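Local atomic coordinates of MNMC2 (PDB entry 3VYW), a protein that methylates a modified wobble uridine of tRNA with S-adenosylmethionine as methyl donor, working without the oxidase domain to which such enzymes are usually fused. Residues V103-G108 with E152-R157; E128-E133 with S167-L172; S196-P201 with E294-Y299. All coordinates share one frame; numbering follows the deposited sequence.

Contact 1. Residues V103-G108 with E152-R157. With SAM (S-adenosylmethionine), chain E.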
loop_
_atom_site.group_PDB
_atom_site.type_symbol
_atom_site.label_atom_id
_atom_site.label_comp_id
_atom_site.label_asym_id
_atom_site.label_seq_id
_atom_site.Cartn_x
_atom_site.Cartn_y
_atom_site.Cartn_z
ATOM N N VAL A 103 -3.718 2.172 4.913
ATOM C CA VAL A 103 -2.940 0.961 4.942
ATOM C C VAL A 103 -1.466 1.276 5.078
ATOM O O VAL A 103 -0.833 1.619 4.144
ATOM C CB VAL A 103 -3.156 0.192 3.645
ATOM C CG1 VAL A 103 -2.203 -0.937 3.532
ATOM C CG2 VAL A 103 -4.550 -0.316 3.524
ATOM N N GLY A 104 -0.943 1.161 6.281
ATOM C CA GLY A 104 0.424 1.500 6.600
ATOM C C GLY A 104 0.592 2.885 7.148
ATOM O O GLY A 104 0.714 3.808 6.423
ATOM N N PHE A 105 0.627 3.031 8.447
ATOM C CA PHE A 105 0.700 4.347 9.006
ATOM C C PHE A 105 1.954 5.078 8.604
ATOM O O PHE A 105 1.921 6.237 8.319
ATOM C CB PHE A 105 0.607 4.306 10.508
ATOM C CG PHE A 105 0.731 5.634 11.125
ATOM C CD1 PHE A 105 -0.321 6.473 11.145
ATOM C CD2 PHE A 105 1.918 6.058 11.606
ATOM C CE1 PHE A 105 -0.211 7.706 11.675
ATOM C CE2 PHE A 105 2.041 7.291 12.137
ATOM C CZ PHE A 105 0.970 8.112 12.179
ATOM N N GLY A 106 3.063 4.376 8.591
ATOM C CA GLY A 106 4.329 4.938 8.215
ATOM C C GLY A 106 4.783 6.078 9.074
ATOM O O GLY A 106 4.855 5.954 10.244
ATOM N N LEU A 107 5.133 7.188 8.476
ATOM C CA LEU A 107 5.496 8.350 9.230
ATOM C C LEU A 107 4.324 9.254 9.412
ATOM O O LEU A 107 4.424 10.261 10.025
ATOM C CB LEU A 107 6.617 9.082 8.561
ATOM C CG LEU A 107 7.638 8.193 7.922
ATOM C CD1 LEU A 107 8.616 9.062 7.204
ATOM C CD2 LEU A 107 8.351 7.421 8.983
ATOM N N GLY A 108 3.197 8.844 8.886
ATOM C CA GLY A 108 1.986 9.592 9.011
ATOM C C GLY A 108 1.785 10.702 8.029
ATOM O O GLY A 108 0.960 11.517 8.234
ATOM N N GLU A 152 2.763 17.252 13.571
ATOM C CA GLU A 152 2.993 17.133 14.984
ATOM C C GLU A 152 1.714 16.910 15.711
ATOM O O GLU A 152 1.659 16.198 16.657
ATOM C CB GLU A 152 3.732 18.338 15.530
ATOM C CG GLU A 152 5.191 18.355 15.133
ATOM C CD GLU A 152 5.967 19.463 15.765
ATOM O OE1 GLU A 152 6.675 20.188 15.053
ATOM O OE2 GLU A 152 5.882 19.583 16.985
ATOM N N PHE A 153 0.668 17.533 15.241
ATOM C CA PHE A 153 -0.630 17.356 15.807
ATOM C C PHE A 153 -1.125 15.939 15.689
ATOM O O PHE A 153 -1.685 15.424 16.606
ATOM C CB PHE A 153 -1.554 18.339 15.128
ATOM C CG PHE A 153 -3.003 18.101 15.342
ATOM C CD1 PHE A 153 -3.694 18.870 16.205
ATOM C CD2 PHE A 153 -3.681 17.173 14.615
ATOM C CE1 PHE A 153 -5.027 18.691 16.379
ATOM C CE2 PHE A 153 -5.006 16.976 14.791
ATOM C CZ PHE A 153 -5.685 17.745 15.665
ATOM N N LEU A 154 -0.939 15.320 14.541
ATOM C CA LEU A 154 -1.271 13.933 14.350
ATOM C C LEU A 154 -0.444 13.003 15.183
ATOM O O LEU A 154 -0.919 12.059 15.704
ATOM C CB LEU A 154 -1.126 13.558 12.894
ATOM C CG LEU A 154 -1.392 12.115 12.524
ATOM C CD1 LEU A 154 -2.848 11.814 12.673
ATOM C CD2 LEU A 154 -0.984 11.871 11.109
ATOM N N LEU A 155 0.826 13.269 15.277
ATOM C CA LEU A 155 1.701 12.418 16.026
ATOM C C LEU A 155 1.377 12.391 17.501
ATOM O O LEU A 155 1.498 11.389 18.128
ATOM C CB LEU A 155 3.154 12.753 15.749
ATOM C CG LEU A 155 3.616 12.455 14.337
ATOM C CD1 LEU A 155 4.930 13.109 14.078
ATOM C CD2 LEU A 155 3.717 10.978 14.133
ATOM N N GLU A 156 0.938 13.512 18.026
ATOM C CA GLU A 156 0.583 13.651 19.400
ATOM C C GLU A 156 -0.543 12.719 19.709
ATOM O O GLU A 156 -0.627 12.207 20.776
ATOM C CB GLU A 156 0.155 15.077 19.697
ATOM C CG GLU A 156 1.281 15.997 20.086
ATOM C CD GLU A 156 0.997 17.461 19.847
ATOM O OE1 GLU A 156 -0.152 17.820 19.649
ATOM O OE2 GLU A 156 1.937 18.255 19.891
ATOM N N ARG A 157 -1.427 12.530 18.762
ATOM C CA ARG A 157 -2.614 11.743 18.947
ATOM C C ARG A 157 -2.486 10.271 18.660
ATOM O O ARG A 157 -3.378 9.541 18.894
ATOM C CB ARG A 157 -3.712 12.326 18.102
ATOM C CG ARG A 157 -4.283 13.572 18.700
ATOM C CD ARG A 157 -4.560 14.662 17.720
ATOM N NE ARG A 157 -5.003 15.844 18.413
ATOM C CZ ARG A 157 -4.200 16.797 18.810
ATOM N NH1 ARG A 157 -2.933 16.699 18.581
ATOM N NH2 ARG A 157 -4.660 17.837 19.431
HETATM N N SAM E . 2.032 5.617 4.671
HETATM C CA SAM E . 3.268 5.972 5.260
HETATM C C SAM E . 3.275 7.450 5.225
HETATM O O SAM E . 4.088 8.118 5.815
HETATM O OXT SAM E . 2.403 7.998 4.618
HETATM C CB SAM E . 4.314 5.209 4.478
HETATM C CG SAM E . 4.293 3.766 4.996
HETATM S SD SAM E . 5.321 2.689 4.302
HETATM C CE SAM E . 5.190 2.817 2.684
HETATM C "C5'" SAM E . 4.894 1.129 4.664
HETATM C "C4'" SAM E . 4.344 0.872 6.074
HETATM O "O4'" SAM E . 3.586 -0.321 6.075
HETATM C "C3'" SAM E . 5.405 0.651 7.132
HETATM O "O3'" SAM E . 5.037 1.315 8.320
HETATM C "C2'" SAM E . 5.364 -0.829 7.391
HETATM O "O2'" SAM E . 5.750 -1.110 8.707
HETATM C "C1'" SAM E . 3.920 -1.139 7.177
HETATM N N9 SAM E . 3.616 -2.570 6.956
HETATM C C8 SAM E . 4.215 -3.411 6.148
HETATM N N7 SAM E . 3.671 -4.611 6.189
HETATM C C5 SAM E . 2.694 -4.565 7.045
HETATM C C6 SAM E . 1.703 -5.498 7.562
HETATM N N6 SAM E . 1.646 -6.759 7.171
HETATM N N1 SAM E . 0.855 -5.055 8.445
HETATM C C2 SAM E . 0.869 -3.821 8.852
HETATM N N3 SAM E . 1.734 -2.944 8.438
HETATM C C4 SAM E . 2.663 -3.233 7.551
#
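Phe105, Leu107 and Gly108, in the glycine-rich loop that cradles the methionine end of S-adenosylmethionine in class I methyltransferases, lie against Leu154 and Leu155 of helix 148-157. Phe105 holds CG opposite its backbone N (chi1 178°), which sends the ring toward the helix. Leu155 CD2 arrives at the ring edge, near its plane, 4.4 Å from Phe105 CZ, while Leu154 CD2 approaches obliquely and stops 4.3 Å from Phe105 CE1. The same methyl, Leu154 CD2, lies 3.5 Å from Gly108 O, and Leu155 CD2 is 4.2 Å from Leu107 O, an oxygen that also accepts a hydrogen bond from His151. No hydrogen bond joins the two segments; the contact is small and mainly apolar. The loop folds through a type II' turn closed by Gly108 N to Phe105 O, at 3.0 Å, which brings Gly108 CA over one face of the Phe105 ring, toward its rim. A CB on Gly108 would run into Phe105 CZ, and one on Gly104 or Gly106 would collide with the cofactor. The other side of the loop holds the ligand by its backbone: SAM N donates to Gly104 O at 2.8 Å, and Leu107 N donates to SAM O at 3.0 Å. One short loop thus binds the amino and carboxylate groups while its aromatic side chain faces the protein interior. Gly108 is the N-cap of helix 109-121, whose Leu111 touches both Phe105 and Leu154. Val170 of strand 166-172 and Ser131 of strand 126-133 also touch Phe105, and Leu168 meets Leu154, placing helix 148-157 beside the loop and next to the sheet.

Contact 2. Residues E128-E133 with S167-L172. With SAM (S-adenosylmethionine), chain E.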
loop_
_atom_site.group_PDB
_atom_site.type_symbol
_atom_site.label_atom_id
_atom_site.label_comp_id
_atom_site.label_asym_id
_atom_site.label_seq_id
_atom_site.Cartn_x
_atom_site.Cartn_y
_atom_site.Cartn_z
ATOM N N GLU A 128 -12.713 10.470 10.252
ATOM C CA GLU A 128 -12.461 9.172 10.835
ATOM C C GLU A 128 -11.332 8.429 10.139
ATOM O O GLU A 128 -11.431 8.089 9.004
ATOM C CB GLU A 128 -13.699 8.312 10.747
ATOM C CG GLU A 128 -14.837 8.721 11.625
ATOM C CD GLU A 128 -15.943 7.698 11.622
ATOM O OE1 GLU A 128 -17.066 8.024 11.215
ATOM O OE2 GLU A 128 -15.694 6.560 12.031
ATOM N N ILE A 129 -10.266 8.166 10.863
ATOM C CA ILE A 129 -9.162 7.414 10.341
ATOM C C ILE A 129 -8.898 6.133 11.095
ATOM O O ILE A 129 -8.763 6.130 12.276
ATOM C CB ILE A 129 -7.878 8.232 10.390
ATOM C CG1 ILE A 129 -8.063 9.519 9.641
ATOM C CG2 ILE A 129 -6.737 7.469 9.787
ATOM C CD1 ILE A 129 -6.984 10.512 9.922
ATOM N N ILE A 130 -8.798 5.043 10.358
ATOM C CA ILE A 130 -8.275 3.795 10.849
ATOM C C ILE A 130 -7.033 3.422 10.083
ATOM O O ILE A 130 -7.030 3.351 8.898
ATOM C CB ILE A 130 -9.293 2.688 10.676
ATOM C CG1 ILE A 130 -10.527 3.019 11.479
ATOM C CG2 ILE A 130 -8.704 1.368 11.089
ATOM C CD1 ILE A 130 -11.579 1.959 11.444
ATOM N N SER A 131 -5.970 3.153 10.799
ATOM C CA SER A 131 -4.719 2.829 10.176
ATOM C C SER A 131 -4.141 1.545 10.677
ATOM O O SER A 131 -4.537 1.058 11.673
ATOM C CB SER A 131 -3.742 3.940 10.368
ATOM O OG SER A 131 -2.677 3.718 9.517
ATOM N N PHE A 132 -3.232 0.967 9.932
ATOM C CA PHE A 132 -2.687 -0.320 10.242
ATOM C C PHE A 132 -1.213 -0.153 10.272
ATOM O O PHE A 132 -0.669 0.437 9.422
ATOM C CB PHE A 132 -3.066 -1.310 9.152
ATOM C CG PHE A 132 -4.528 -1.594 9.079
ATOM C CD1 PHE A 132 -5.309 -1.009 8.126
ATOM C CD2 PHE A 132 -5.113 -2.433 9.974
ATOM C CE1 PHE A 132 -6.655 -1.250 8.081
ATOM C CE2 PHE A 132 -6.451 -2.687 9.925
ATOM C CZ PHE A 132 -7.224 -2.092 8.983
ATOM N N GLU A 133 -0.555 -0.605 11.301
ATOM C CA GLU A 133 0.872 -0.483 11.339
ATOM C C GLU A 133 1.458 -1.586 12.158
ATOM O O GLU A 133 1.199 -1.655 13.310
ATOM C CB GLU A 133 1.232 0.856 11.947
ATOM C CG GLU A 133 2.692 1.210 11.956
ATOM C CD GLU A 133 3.454 0.807 10.724
ATOM O OE1 GLU A 133 4.334 -0.017 10.819
ATOM O OE2 GLU A 133 3.226 1.353 9.670
ATOM N N SER A 167 -11.330 11.284 14.620
ATOM C CA SER A 167 -11.240 9.985 15.230
ATOM C C SER A 167 -10.057 9.228 14.660
ATOM O O SER A 167 -9.925 9.125 13.488
ATOM C CB SER A 167 -12.500 9.223 14.981
ATOM O OG SER A 167 -12.576 8.168 15.888
ATOM N N LEU A 168 -9.174 8.738 15.503
ATOM C CA LEU A 168 -7.983 8.059 15.050
ATOM C C LEU A 168 -7.799 6.712 15.703
ATOM O O LEU A 168 -7.811 6.612 16.880
ATOM C CB LEU A 168 -6.787 8.934 15.391
ATOM C CG LEU A 168 -5.629 9.145 14.445
ATOM C CD1 LEU A 168 -4.485 9.747 15.215
ATOM C CD2 LEU A 168 -5.195 7.869 13.794
ATOM N N LYS A 169 -7.652 5.656 14.944
ATOM C CA LYS A 169 -7.119 4.448 15.510
ATOM C C LYS A 169 -6.089 3.854 14.620
ATOM O O LYS A 169 -6.376 3.529 13.518
ATOM C CB LYS A 169 -8.192 3.414 15.767
ATOM C CG LYS A 169 -9.594 3.938 15.722
ATOM C CD LYS A 169 -10.468 3.305 16.786
ATOM C CE LYS A 169 -11.683 2.643 16.175
ATOM N NZ LYS A 169 -12.489 3.573 15.353
ATOM N N VAL A 170 -4.902 3.656 15.120
ATOM C CA VAL A 170 -3.909 2.972 14.375
ATOM C C VAL A 170 -3.796 1.667 15.074
ATOM O O VAL A 170 -3.512 1.640 16.218
ATOM C CB VAL A 170 -2.591 3.698 14.480
ATOM C CG1 VAL A 170 -1.522 2.955 13.741
ATOM C CG2 VAL A 170 -2.722 5.080 13.935
ATOM N N LEU A 171 -4.057 0.574 14.397
ATOM C CA LEU A 171 -4.014 -0.704 15.041
ATOM C C LEU A 171 -2.726 -1.363 14.708
ATOM O O LEU A 171 -2.429 -1.628 13.576
ATOM C CB LEU A 171 -5.148 -1.565 14.557
ATOM C CG LEU A 171 -6.500 -0.893 14.511
ATOM C CD1 LEU A 171 -7.532 -1.756 13.842
ATOM C CD2 LEU A 171 -6.955 -0.488 15.883
ATOM N N LEU A 172 -1.951 -1.588 15.740
ATOM C CA LEU A 172 -0.696 -2.258 15.653
ATOM C C LEU A 172 -0.860 -3.724 15.450
ATOM O O LEU A 172 -1.842 -4.285 15.821
ATOM C CB LEU A 172 0.100 -1.980 16.899
ATOM C CG LEU A 172 -0.181 -0.582 17.377
ATOM C CD1 LEU A 172 0.879 -0.155 18.355
ATOM C CD2 LEU A 172 -0.202 0.345 16.194
HETATM N N SAM E . 2.032 5.617 4.671
HETATM C CA SAM E . 3.268 5.972 5.260
HETATM C C SAM E . 3.275 7.450 5.225
HETATM O O SAM E . 4.088 8.118 5.815
HETATM O OXT SAM E . 2.403 7.998 4.618
HETATM C CB SAM E . 4.314 5.209 4.478
HETATM C CG SAM E . 4.293 3.766 4.996
HETATM S SD SAM E . 5.321 2.689 4.302
HETATM C CE SAM E . 5.190 2.817 2.684
HETATM C "C5'" SAM E . 4.894 1.129 4.664
HETATM C "C4'" SAM E . 4.344 0.872 6.074
HETATM O "O4'" SAM E . 3.586 -0.321 6.075
HETATM C "C3'" SAM E . 5.405 0.651 7.132
HETATM O "O3'" SAM E . 5.037 1.315 8.320
HETATM C "C2'" SAM E . 5.364 -0.829 7.391
HETATM O "O2'" SAM E . 5.750 -1.110 8.707
HETATM C "C1'" SAM E . 3.920 -1.139 7.177
HETATM N N9 SAM E . 3.616 -2.570 6.956
HETATM C C8 SAM E . 4.215 -3.411 6.148
HETATM N N7 SAM E . 3.671 -4.611 6.189
HETATM C C5 SAM E . 2.694 -4.565 7.045
HETATM C C6 SAM E . 1.703 -5.498 7.562
HETATM N N6 SAM E . 1.646 -6.759 7.171
HETATM N N1 SAM E . 0.855 -5.055 8.445
HETATM C C2 SAM E . 0.869 -3.821 8.852
HETATM N N3 SAM E . 1.734 -2.944 8.438
HETATM C C4 SAM E . 2.663 -3.233 7.551
#
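Val170 holds CG1 anti to the backbone N (chi1 178°), which splits its two methyls between Glu133 and Ser131, alternate residues on the same face of the adjacent strand: CG1 lies 3.9 Å from Glu133 CB, and CG2 is 3.9 Å from Ser131 CB. On the other face of the sheet, Leu171 and Phe132 lie side by side, pointing the same way. Leu171 CD1 comes to 4.2 Å from Phe132 CE2 at an oblique approach to the ring, and the same methyl is 4.3 Å from Ile130 CG2. Beneath these side chains, the strands pair in parallel through a ladder of nearly straight bonds. Ile129 N donates to Ser167 O at 2.8 Å, Lys169 N to Ile129 O, Ser131 N to Lys169 O, and Leu171 N to Ser131 O. The last rung, Glu133 N to Leu171 O, is longer, at 3.1 Å. Ile130 turns its backbone bonds the other way, to strand 97-103, and Ser131 OG bonds to Asp102. Beyond the ladder, the Glu133 chain bends at chi2 (39°), carrying its carboxylate away from strand 167-172 to the ribose, where OE1 accepts a 2.8 Å hydrogen bond from SAM O2'. Glu135 N also donates to OE1, and Gly106 N to OE2, steadying the acid. An acidic residue at the C-terminal end of the second parallel strand, binding the ribose, is a hallmark of the Rossmann-like fold of class I methyltransferases.

Contact 3. Residues S196-P201 with E294-Y299. With SAM (S-adenosylmethionine), chain E.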
loop_
_atom_site.group_PDB
_atom_site.type_symbol
_atom_site.label_atom_id
_atom_site.label_comp_id
_atom_site.label_asym_id
_atom_site.label_seq_id
_atom_site.Cartn_x
_atom_site.Cartn_y
_atom_site.Cartn_z
ATOM N N SER A 196 6.526 -1.962 -1.721
ATOM C CA SER A 196 6.193 -2.396 -3.042
ATOM C C SER A 196 5.805 -3.856 -3.041
ATOM O O SER A 196 6.172 -4.570 -2.170
ATOM C CB SER A 196 7.340 -2.063 -3.965
ATOM O OG SER A 196 7.735 -3.158 -4.695
ATOM N N PRO A 197 5.003 -4.286 -3.988
ATOM C CA PRO A 197 4.355 -5.575 -3.875
ATOM C C PRO A 197 5.263 -6.778 -3.816
ATOM O O PRO A 197 4.949 -7.695 -3.147
ATOM C CB PRO A 197 3.463 -5.605 -5.102
ATOM C CG PRO A 197 3.137 -4.200 -5.335
ATOM C CD PRO A 197 4.118 -3.331 -4.635
ATOM N N TYR A 198 6.343 -6.780 -4.556
ATOM C CA TYR A 198 7.304 -7.837 -4.453
ATOM C C TYR A 198 7.939 -7.842 -3.090
ATOM O O TYR A 198 8.177 -8.865 -2.518
ATOM C CB TYR A 198 8.341 -7.718 -5.538
ATOM C CG TYR A 198 7.815 -7.950 -6.909
ATOM C CD1 TYR A 198 8.481 -7.484 -7.996
ATOM C CD2 TYR A 198 6.651 -8.612 -7.118
ATOM C CE1 TYR A 198 8.011 -7.681 -9.258
ATOM C CE2 TYR A 198 6.181 -8.820 -8.381
ATOM C CZ TYR A 198 6.876 -8.347 -9.442
ATOM O OH TYR A 198 6.427 -8.514 -10.699
ATOM N N LYS A 199 8.237 -6.661 -2.614
ATOM C CA LYS A 199 8.775 -6.427 -1.306
ATOM C C LYS A 199 7.890 -6.734 -0.127
ATOM O O LYS A 199 8.364 -7.198 0.863
ATOM C CB LYS A 199 9.230 -5.000 -1.199
ATOM C CG LYS A 199 10.665 -4.811 -1.521
ATOM C CD LYS A 199 11.147 -5.994 -2.277
ATOM C CE LYS A 199 11.969 -5.575 -3.451
ATOM N NZ LYS A 199 13.310 -5.209 -2.993
ATOM N N ASN A 200 6.611 -6.418 -0.247
ATOM C CA ASN A 200 5.648 -6.452 0.829
ATOM C C ASN A 200 4.402 -7.175 0.395
ATOM O O ASN A 200 3.361 -6.635 0.382
ATOM C CB ASN A 200 5.299 -5.009 1.104
ATOM C CG ASN A 200 4.913 -4.721 2.517
ATOM O OD1 ASN A 200 4.821 -3.601 2.888
ATOM N ND2 ASN A 200 4.683 -5.702 3.277
ATOM N N PRO A 201 4.518 -8.430 0.069
ATOM C CA PRO A 201 3.469 -9.159 -0.613
ATOM C C PRO A 201 2.128 -9.349 0.095
ATOM O O PRO A 201 1.141 -9.401 -0.591
ATOM C CB PRO A 201 4.136 -10.477 -0.967
ATOM C CG PRO A 201 5.462 -10.434 -0.393
ATOM C CD PRO A 201 5.814 -9.046 -0.144
ATOM N N GLU A 294 6.778 -16.509 0.862
ATOM C CA GLU A 294 6.005 -17.583 0.305
ATOM C C GLU A 294 5.001 -17.133 -0.709
ATOM O O GLU A 294 4.759 -17.783 -1.660
ATOM C CB GLU A 294 5.297 -18.310 1.435
ATOM C CG GLU A 294 6.045 -19.513 1.950
ATOM C CD GLU A 294 5.529 -20.011 3.267
ATOM O OE1 GLU A 294 4.424 -19.665 3.633
ATOM O OE2 GLU A 294 6.229 -20.749 3.934
ATOM N N ILE A 295 4.375 -16.014 -0.428
ATOM C CA ILE A 295 3.385 -15.436 -1.278
ATOM C C ILE A 295 4.033 -15.034 -2.549
ATOM O O ILE A 295 3.492 -15.187 -3.589
ATOM C CB ILE A 295 2.759 -14.222 -0.613
ATOM C CG1 ILE A 295 1.848 -14.680 0.505
ATOM C CG2 ILE A 295 1.985 -13.418 -1.613
ATOM C CD1 ILE A 295 1.423 -13.626 1.463
ATOM N N LEU A 296 5.219 -14.502 -2.442
ATOM C CA LEU A 296 6.016 -14.197 -3.579
ATOM C C LEU A 296 6.409 -15.418 -4.366
ATOM O O LEU A 296 6.355 -15.398 -5.551
ATOM C CB LEU A 296 7.252 -13.410 -3.155
ATOM C CG LEU A 296 8.289 -13.019 -4.208
ATOM C CD1 LEU A 296 7.699 -12.172 -5.295
ATOM C CD2 LEU A 296 9.441 -12.286 -3.615
ATOM N N ILE A 297 6.821 -16.476 -3.710
ATOM C CA ILE A 297 7.217 -17.663 -4.401
ATOM C C ILE A 297 6.066 -18.268 -5.170
ATOM O O ILE A 297 6.202 -18.643 -6.284
ATOM C CB ILE A 297 7.801 -18.703 -3.443
ATOM C CG1 ILE A 297 9.145 -18.256 -2.912
ATOM C CG2 ILE A 297 7.973 -20.021 -4.140
ATOM C CD1 ILE A 297 9.615 -18.995 -1.691
ATOM N N ASP A 298 4.906 -18.297 -4.572
ATOM C CA ASP A 298 3.755 -18.833 -5.202
ATOM C C ASP A 298 3.425 -18.084 -6.447
ATOM O O ASP A 298 2.958 -18.649 -7.372
ATOM C CB ASP A 298 2.587 -18.668 -4.295
ATOM C CG ASP A 298 2.543 -19.662 -3.259
ATOM O OD1 ASP A 298 3.360 -20.563 -3.297
ATOM O OD2 ASP A 298 1.688 -19.522 -2.398
ATOM N N TYR A 299 3.620 -16.786 -6.412
ATOM C CA TYR A 299 3.368 -15.940 -7.543
ATOM C C TYR A 299 4.272 -16.220 -8.723
ATOM O O TYR A 299 3.838 -16.301 -9.839
ATOM C CB TYR A 299 3.465 -14.495 -7.087
ATOM C CG TYR A 299 3.407 -13.448 -8.145
ATOM C CD1 TYR A 299 2.218 -13.002 -8.616
ATOM C CD2 TYR A 299 4.546 -12.880 -8.639
ATOM C CE1 TYR A 299 2.161 -12.033 -9.572
ATOM C CE2 TYR A 299 4.503 -11.914 -9.600
ATOM C CZ TYR A 299 3.305 -11.486 -10.058
ATOM O OH TYR A 299 3.266 -10.510 -10.989
HETATM N N SAM E . 2.032 5.617 4.671
HETATM C CA SAM E . 3.268 5.972 5.260
HETATM C C SAM E . 3.275 7.450 5.225
HETATM O O SAM E . 4.088 8.118 5.815
HETATM O OXT SAM E . 2.403 7.998 4.618
HETATM C CB SAM E . 4.314 5.209 4.478
HETATM C CG SAM E . 4.293 3.766 4.996
HETATM S SD SAM E . 5.321 2.689 4.302
HETATM C CE SAM E . 5.190 2.817 2.684
HETATM C "C5'" SAM E . 4.894 1.129 4.664
HETATM C "C4'" SAM E . 4.344 0.872 6.074
HETATM O "O4'" SAM E . 3.586 -0.321 6.075
HETATM C "C3'" SAM E . 5.405 0.651 7.132
HETATM O "O3'" SAM E . 5.037 1.315 8.320
HETATM C "C2'" SAM E . 5.364 -0.829 7.391
HETATM O "O2'" SAM E . 5.750 -1.110 8.707
HETATM C "C1'" SAM E . 3.920 -1.139 7.177
HETATM N N9 SAM E . 3.616 -2.570 6.956
HETATM C C8 SAM E . 4.215 -3.411 6.148
HETATM N N7 SAM E . 3.671 -4.611 6.189
HETATM C C5 SAM E . 2.694 -4.565 7.045
HETATM C C6 SAM E . 1.703 -5.498 7.562
HETATM N N6 SAM E . 1.646 -6.759 7.171
HETATM N N1 SAM E . 0.855 -5.055 8.445
HETATM C C2 SAM E . 0.869 -3.821 8.852
HETATM N N3 SAM E . 1.734 -2.944 8.438
HETATM C C4 SAM E . 2.663 -3.233 7.551
#
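Tyr198 leaves its backbone with CG beside the backbone N (chi1 -67°), and from CB onward the ring runs out toward helix 294-299. CD2 is the first atom to touch, 4.1 Å from Leu296 CD1; the two side chains cross at about a right angle. Next along that side, CE2 packs 3.7 Å from Tyr299 CE2. At the tip, Tyr198 OH lies 3.7 Å from Tyr299 OH, which is hydrogen-bonded to the carbonyl of Phe279. The two tyrosine rings meet obliquely, their planes at 49° and centroids 5.9 Å apart, and Phe37 of helix 24-37 also meets the Tyr198 ring. Leu296 reaches back with its other methyl, CD2, to 3.8 Å from Tyr198 O. Pro201 presses its ring on the same helix, with CB 3.7 Å from Ile295 CG2. Between these two footholds, Asn200 points to the ligand instead: its ND2 donates to SAM N7 at 3.3 Å with a nearly straight N-H (164°). Phe195 N donates to Asn200 OD1, and ND2 has a second acceptor in Glu202, which together fix the turn of the amide. A leucine at Asn200 would probably leave adenine N7 without this donor and cost Phe195 N and Glu202 their bonds to the amide. The turn around it is drawn together by Asn200 N to Ser196 O. The arrangement is a cofactor-binding loop after parallel strand 187-192 of the Rossmann-like methyltransferase sheet; Tyr198 and Pro201 pack it on the C-terminal helix 292-303, while Asn200 meets the adenine.

After its N-terminal helices and small antiparallel sheet, the chain leaves strand 97-103 through the glycine-rich loop, and contact 1 closes when helix 148-157 returns to it. Contact 2 opens inside that span, on strand 126-133, and closes beyond it on strand 166-172, so contacts 1 and 2 cross rather than nest. They touch directly: Phe105 N lies 3.1 Å from Phe132 O, a probable hydrogen bond. Contact 3 follows in series, linking the loop after strand 187-192 to the C-terminal helix 292-303. It lies on the opposite side of the chain's centre from the other two. The cofactor bridges all three, with its methionine end at contact 1, ribose at contact 2 and adenine at contact 3.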